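Local coordinates for protein haloalkane dehalogenase (Mycobacterium rhodesiae, PDB 4MJ3) that probably catalyses the hydrolysis of carbon-halogen bonds in haloalkanes, giving an alcohol and a halide ion, and has the alpha/beta hydrolase fold, at residues L119-W124 with A146-P151; D248-T253 with A278-Q283. All blocks are in the same frame, centred on the assembly; numbering follows the deposited sequence.

Contact 1: L119-W124 with A146-P151; sequences LVCQDW and ANTMLP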
loop_
_atom_site.group_PDB
_atom_site.type_symbol
_atom_site.label_atom_id
_atom_site.label_comp_id
_atom_site.label_asym_id
_atom_site.label_seq_id
_atom_site.Cartn_x
_atom_site.Cartn_y
_atom_site.Cartn_z
ATOM N N LEU A 119 -10.492 2.175 -3.574
ATOM C CA LEU A 119 -9.200 1.856 -2.987
ATOM C C LEU A 119 -8.823 0.421 -3.297
ATOM O O LEU A 119 -9.613 -0.504 -3.081
ATOM C CB LEU A 119 -9.252 2.057 -1.480
ATOM C CG LEU A 119 -7.999 1.682 -0.690
ATOM C CD1 LEU A 119 -6.821 2.559 -1.081
ATOM C CD2 LEU A 119 -8.281 1.815 0.805
ATOM N N VAL A 120 -7.593 0.230 -3.760
ATOM C CA VAL A 120 -7.005 -1.102 -3.856
ATOM C C VAL A 120 -5.745 -1.068 -2.991
ATOM O O VAL A 120 -4.849 -0.248 -3.207
ATOM C CB VAL A 120 -6.631 -1.457 -5.281
ATOM C CG1 VAL A 120 -5.943 -2.818 -5.327
ATOM C CG2 VAL A 120 -7.870 -1.408 -6.177
ATOM N N CYS A 121 -5.676 -1.956 -2.008
ATOM C CA CYS A 121 -4.614 -1.847 -1.017
ATOM C C CYS A 121 -4.044 -3.205 -0.622
ATOM O O CYS A 121 -4.754 -4.193 -0.614
ATOM C CB CYS A 121 -5.114 -1.077 0.198
ATOM S SG CYS A 121 -6.523 -1.816 1.089
ATOM N N GLN A 122 -2.754 -3.193 -0.286
ATOM C CA GLN A 122 -1.990 -4.393 0.047
ATOM C C GLN A 122 -0.936 -4.010 1.082
ATOM O O GLN A 122 -0.414 -2.883 1.042
ATOM C CB GLN A 122 -1.330 -4.908 -1.239
ATOM C CG GLN A 122 -0.491 -6.167 -1.112
ATOM C CD GLN A 122 1.016 -5.911 -0.993
ATOM O OE1 GLN A 122 1.500 -4.815 -1.245
ATOM N NE2 GLN A 122 1.756 -6.949 -0.627
ATOM N N ASP A 123 -0.626 -4.928 2.013
ATOM C CA ASP A 123 0.432 -4.702 3.018
ATOM C C ASP A 123 0.110 -3.360 3.731
ATOM O O ASP A 123 -1.067 -3.072 4.034
ATOM C CB ASP A 123 1.805 -4.724 2.280
ATOM C CG ASP A 123 3.022 -4.793 3.205
ATOM O OD1 ASP A 123 3.447 -3.755 3.771
ATOM O OD2 ASP A 123 3.613 -5.895 3.321
ATOM N N TRP A 124 1.133 -2.532 3.984
ATOM C CA TRP A 124 0.931 -1.243 4.640
ATOM C C TRP A 124 0.045 -0.273 3.848
ATOM O O TRP A 124 -0.535 0.649 4.432
ATOM C CB TRP A 124 2.283 -0.593 4.979
ATOM C CG TRP A 124 2.773 -0.925 6.340
ATOM C CD1 TRP A 124 3.682 -1.881 6.663
ATOM C CD2 TRP A 124 2.368 -0.311 7.577
ATOM N NE1 TRP A 124 3.899 -1.877 8.011
ATOM C CE2 TRP A 124 3.092 -0.930 8.599
ATOM C CE3 TRP A 124 1.496 0.731 7.902
ATOM C CZ2 TRP A 124 2.951 -0.570 9.943
ATOM C CZ3 TRP A 124 1.345 1.081 9.235
ATOM C CH2 TRP A 124 2.082 0.437 10.233
ATOM N N ALA A 146 -6.416 -6.667 -0.440
ATOM C CA ALA A 146 -5.638 -7.808 -0.907
ATOM C C ALA A 146 -4.374 -7.966 -0.083
ATOM O O ALA A 146 -3.462 -7.136 -0.171
ATOM C CB ALA A 146 -5.275 -7.618 -2.373
ATOM N N ASN A 147 -4.304 -9.045 0.696
ATOM C CA ASN A 147 -3.120 -9.345 1.498
ATOM C C ASN A 147 -2.763 -8.167 2.381
ATOM O O ASN A 147 -1.664 -7.581 2.284
ATOM C CB ASN A 147 -1.941 -9.761 0.619
ATOM C CG ASN A 147 -2.191 -11.064 -0.119
ATOM O OD1 ASN A 147 -3.190 -11.746 0.110
ATOM N ND2 ASN A 147 -1.251 -11.422 -0.988
ATOM N N THR A 148 -3.705 -7.842 3.258
ATOM C CA THR A 148 -3.558 -6.708 4.150
ATOM C C THR A 148 -4.443 -6.930 5.377
ATOM O O THR A 148 -5.079 -7.979 5.498
ATOM C CB THR A 148 -3.905 -5.394 3.420
ATOM O OG1 THR A 148 -3.515 -4.281 4.238
ATOM C CG2 THR A 148 -5.383 -5.306 3.090
HETATM N N MSE A 149 -4.465 -5.952 6.277
HETATM C CA MSE A 149 -5.333 -5.979 7.478
HETATM C C MSE A 149 -5.337 -4.616 8.113
HETATM O O MSE A 149 -4.610 -3.711 7.681
HETATM C CB MSE A 149 -4.918 -6.953 8.575
HETATM C CG MSE A 149 -6.058 -7.920 8.937
HETATM SE SE MSE A 149 -7.810 -7.382 9.696
HETATM C CE MSE A 149 -7.501 -8.262 11.418
ATOM N N LEU A 150 -6.149 -4.480 9.154
ATOM C CA LEU A 150 -6.175 -3.280 9.992
ATOM C C LEU A 150 -6.034 -3.723 11.440
ATOM O O LEU A 150 -7.034 -3.898 12.135
ATOM C CB LEU A 150 -7.435 -2.454 9.786
ATOM C CG LEU A 150 -7.562 -1.157 10.607
ATOM C CD1 LEU A 150 -6.315 -0.289 10.525
ATOM C CD2 LEU A 150 -8.766 -0.339 10.191
ATOM N N PRO A 151 -4.804 -3.959 11.891
ATOM C CA PRO A 151 -4.642 -4.456 13.260
ATOM C C PRO A 151 -4.778 -3.355 14.292
ATOM O O PRO A 151 -4.284 -2.251 14.106
ATOM C CB PRO A 151 -3.215 -5.019 13.276
ATOM C CG PRO A 151 -2.538 -4.442 12.083
ATOM C CD PRO A 151 -3.507 -3.659 11.267
#

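Contact 2: D248-T253 with A278-Q283; sequences DSDPIT and AGHFLQ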
loop_
_atom_site.group_PDB
_atom_site.type_symbol
_atom_site.label_atom_id
_atom_site.label_comp_id
_atom_site.label_asym_id
_atom_site.label_seq_id
_atom_site.Cartn_x
_atom_site.Cartn_y
_atom_site.Cartn_z
ATOM N N ASP A 248 -3.467 -16.908 -2.358
ATOM C CA ASP A 248 -3.496 -18.191 -1.660
ATOM C C ASP A 248 -2.189 -18.616 -1.002
ATOM O O ASP A 248 -2.151 -19.653 -0.344
ATOM C CB ASP A 248 -3.997 -19.300 -2.612
ATOM C CG ASP A 248 -3.119 -19.501 -3.820
ATOM O OD1 ASP A 248 -2.093 -18.812 -3.991
ATOM O OD2 ASP A 248 -3.478 -20.362 -4.666
ATOM N N SER A 249 -1.122 -17.838 -1.192
ATOM C CA SER A 249 0.199 -18.274 -0.757
ATOM C C SER A 249 0.921 -17.211 0.048
ATOM O O SER A 249 2.117 -17.002 -0.132
ATOM C CB SER A 249 1.041 -18.710 -1.970
ATOM O OG SER A 249 0.337 -19.663 -2.774
ATOM N N ASP A 250 0.188 -16.549 0.950
ATOM C CA ASP A 250 0.769 -15.514 1.801
ATOM C C ASP A 250 0.472 -15.777 3.259
ATOM O O ASP A 250 -0.549 -15.316 3.780
ATOM C CB ASP A 250 0.240 -14.132 1.436
ATOM C CG ASP A 250 0.818 -13.037 2.321
ATOM O OD1 ASP A 250 1.844 -13.285 2.992
ATOM O OD2 ASP A 250 0.244 -11.934 2.335
ATOM N N PRO A 251 1.374 -16.499 3.929
ATOM C CA PRO A 251 1.220 -16.807 5.356
ATOM C C PRO A 251 1.136 -15.594 6.266
ATOM O O PRO A 251 0.551 -15.696 7.353
ATOM C CB PRO A 251 2.486 -17.605 5.696
ATOM C CG PRO A 251 3.029 -18.075 4.415
ATOM C CD PRO A 251 2.579 -17.115 3.350
ATOM N N ILE A 252 1.733 -14.472 5.860
ATOM C CA ILE A 252 1.709 -13.267 6.686
ATOM C C ILE A 252 0.299 -12.711 6.908
ATOM O O ILE A 252 -0.033 -12.324 8.017
ATOM C CB ILE A 252 2.641 -12.168 6.150
ATOM C CG1 ILE A 252 4.090 -12.662 6.233
ATOM C CG2 ILE A 252 2.497 -10.884 6.973
ATOM C CD1 ILE A 252 5.097 -11.765 5.551
ATOM N N THR A 253 -0.534 -12.704 5.868
ATOM C CA THR A 253 -1.847 -12.065 5.936
ATOM C C THR A 253 -3.034 -13.023 5.805
ATOM O O THR A 253 -4.173 -12.588 5.889
ATOM C CB THR A 253 -1.986 -10.997 4.835
ATOM O OG1 THR A 253 -1.973 -11.634 3.545
ATOM C CG2 THR A 253 -0.853 -9.991 4.906
ATOM N N ALA A 278 -0.233 -16.913 -6.126
ATOM C CA ALA A 278 0.430 -15.662 -5.818
ATOM C C ALA A 278 0.811 -15.574 -4.351
ATOM O O ALA A 278 0.060 -16.003 -3.480
ATOM C CB ALA A 278 -0.442 -14.476 -6.222
ATOM N N GLY A 279 1.971 -14.992 -4.112
ATOM C CA GLY A 279 2.471 -14.785 -2.757
ATOM C C GLY A 279 2.003 -13.472 -2.172
ATOM O O GLY A 279 1.039 -12.853 -2.636
ATOM N N HIS A 280 2.703 -13.022 -1.135
ATOM C CA HIS A 280 2.382 -11.763 -0.489
ATOM C C HIS A 280 2.279 -10.583 -1.457
ATOM O O HIS A 280 1.305 -9.835 -1.441
ATOM C CB HIS A 280 3.442 -11.466 0.562
ATOM C CG HIS A 280 3.191 -10.211 1.317
ATOM N ND1 HIS A 280 2.121 -10.057 2.170
ATOM C CD2 HIS A 280 3.875 -9.039 1.353
ATOM C CE1 HIS A 280 2.150 -8.843 2.689
ATOM N NE2 HIS A 280 3.193 -8.202 2.196
ATOM N N PHE A 281 3.288 -10.429 -2.313
ATOM C CA PHE A 281 3.321 -9.368 -3.314
ATOM C C PHE A 281 2.586 -9.849 -4.550
ATOM O O PHE A 281 3.166 -10.078 -5.614
ATOM C CB PHE A 281 4.759 -8.947 -3.621
ATOM C CG PHE A 281 5.454 -8.346 -2.448
ATOM C CD1 PHE A 281 5.201 -7.029 -2.078
ATOM C CD2 PHE A 281 6.314 -9.086 -1.689
ATOM C CE1 PHE A 281 5.809 -6.451 -0.984
ATOM C CE2 PHE A 281 6.934 -8.532 -0.575
ATOM C CZ PHE A 281 6.698 -7.203 -0.234
ATOM N N LEU A 282 1.271 -10.002 -4.389
ATOM C CA LEU A 282 0.472 -10.672 -5.406
ATOM C C LEU A 282 0.429 -9.889 -6.729
ATOM O O LEU A 282 0.156 -10.468 -7.777
ATOM C CB LEU A 282 -0.941 -10.959 -4.898
ATOM C CG LEU A 282 -1.988 -9.846 -4.850
ATOM C CD1 LEU A 282 -3.334 -10.470 -4.483
ATOM C CD2 LEU A 282 -1.632 -8.768 -3.829
ATOM N N GLN A 283 0.703 -8.592 -6.662
ATOM C CA GLN A 283 0.728 -7.745 -7.853
ATOM C C GLN A 283 1.887 -8.117 -8.779
ATOM O O GLN A 283 1.817 -7.852 -9.978
ATOM C CB GLN A 283 0.822 -6.258 -7.485
ATOM C CG GLN A 283 -0.157 -5.801 -6.408
ATOM C CD GLN A 283 0.448 -5.792 -5.019
ATOM O OE1 GLN A 283 1.193 -6.704 -4.645
ATOM N NE2 GLN A 283 0.121 -4.765 -4.234
HETATM O O HOH W 1 4.261 -15.185 0.103
#

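Contact 1: L119-W124 with A146-P151
Thr148 meets Asp123 through its hydroxyl: OG1 donates to Asp123 O at 2.7 Å, in the carbonyl plane and on a lone pair. The chi1 of -169°, with OG1 trans to the threonine nitrogen, aims the hydroxyl at this carbonyl and sends CG2 the other way, toward Cys121, where it ends 4.2 Å from SG. One short side chain thus serves both the turn and the end of strand 117-121.

Two backbone bonds complete the join. Ala146 N reaches Cys121 O at 3.0 Å, and Asp123 N donates to Asn147 O at 2.9 Å with an N-H...O angle of 165°. Between them, Ala146 O faces Gln122: CA lies 3.1 Å away as a CA-H...O contact, and CG comes to 3.3 Å. The Gln122 chain then bends at chi2, and its amide turns to contact 2, NE2 making a weak bond to His280 O and OE1 accepting a weak one from Gln283 NE2. Asn147 points its amide elsewhere as well, ND2 donating to Ser247 OG and His280 O.

Asp123 has a positive phi of 54°, the unusual backbone conformation of a nucleophile elbow, in which a sharp turn joins a strand to the following helix, here 124-135. Its carboxylate leaves the 146-151 segment behind: OD1 takes Trp124 N at 2.6 Å on the anti side and also Glu55 N, two N-H groups consistent with an oxyanion-hole arrangement, while OD2 bonds His280 NE2. The backbone of Asp123 and its carboxylate are thus held by different partners. This would hold the carboxylate in a defined orientation, as expected if Asp123 is the nucleophile of a haloalkane dehalogenase.

Contact 2: D248-T253 with A278-Q283
A His-carboxylate hydrogen bond joins the loop after strand 242-244 to the turn leading into helix 282-300. His280 ND1 donates to Asp250 OD2 at 2.7 Å, and the N-H...O angle of 168° shows a nearly straight bond. The oxygen lies close to the imidazole plane; the carboxylate is turned 69° against the ring, and ND1 meets OD2 from above the carboxylate plane. Thr253 OG1 donates to the same OD2 at 2.5 Å, so this oxygen is gripped by two donors from opposite faces, which should limit the carboxylate's rotation; Thr253 CG2 also rests at the ring edge, 3.9 Å from His280 CE1. His280 CD2, at the edge of the imidazole away from Asp250, lies over the centre of one face of the Phe281 ring. Chi1 near 180° in both Asp250 and His280 sets their side chains side by side, pointing the same way. Farther out the backbones are held more loosely: Ser249 N bonds weakly to Ala278 O, and a water bridges Ser249 O and His280 N. Since His280 NE2 bonds Asp123, the series Asp250-His280-Asp123 has the acid-histidine-nucleophile layout typical of alpha/beta hydrolase active sites, consistent with a catalytic triad.

Contact 1 lies deeper, its centre about 7 Å from the centre of the chain against about 14 Å for contact 2, and the centres of the two are about 11 Å apart. Contact 1 extends the pairing of the neighbouring central strands 117-121 and 140-145 into their C-terminal loops, mostly by direct backbone bonds; contact 2 joins loops after strand 242-244 and before helix 282-300, where side chains do the main work and a water and weak bonds the rest, near the surface, where Asp248 is exposed and Ser249 partly so. The two touch through Asp123, Gln122 and Asn147, and Thr253 OG1 packs 3.3 Å from Asn147 CA. Together they probably form the catalytic part of one active site.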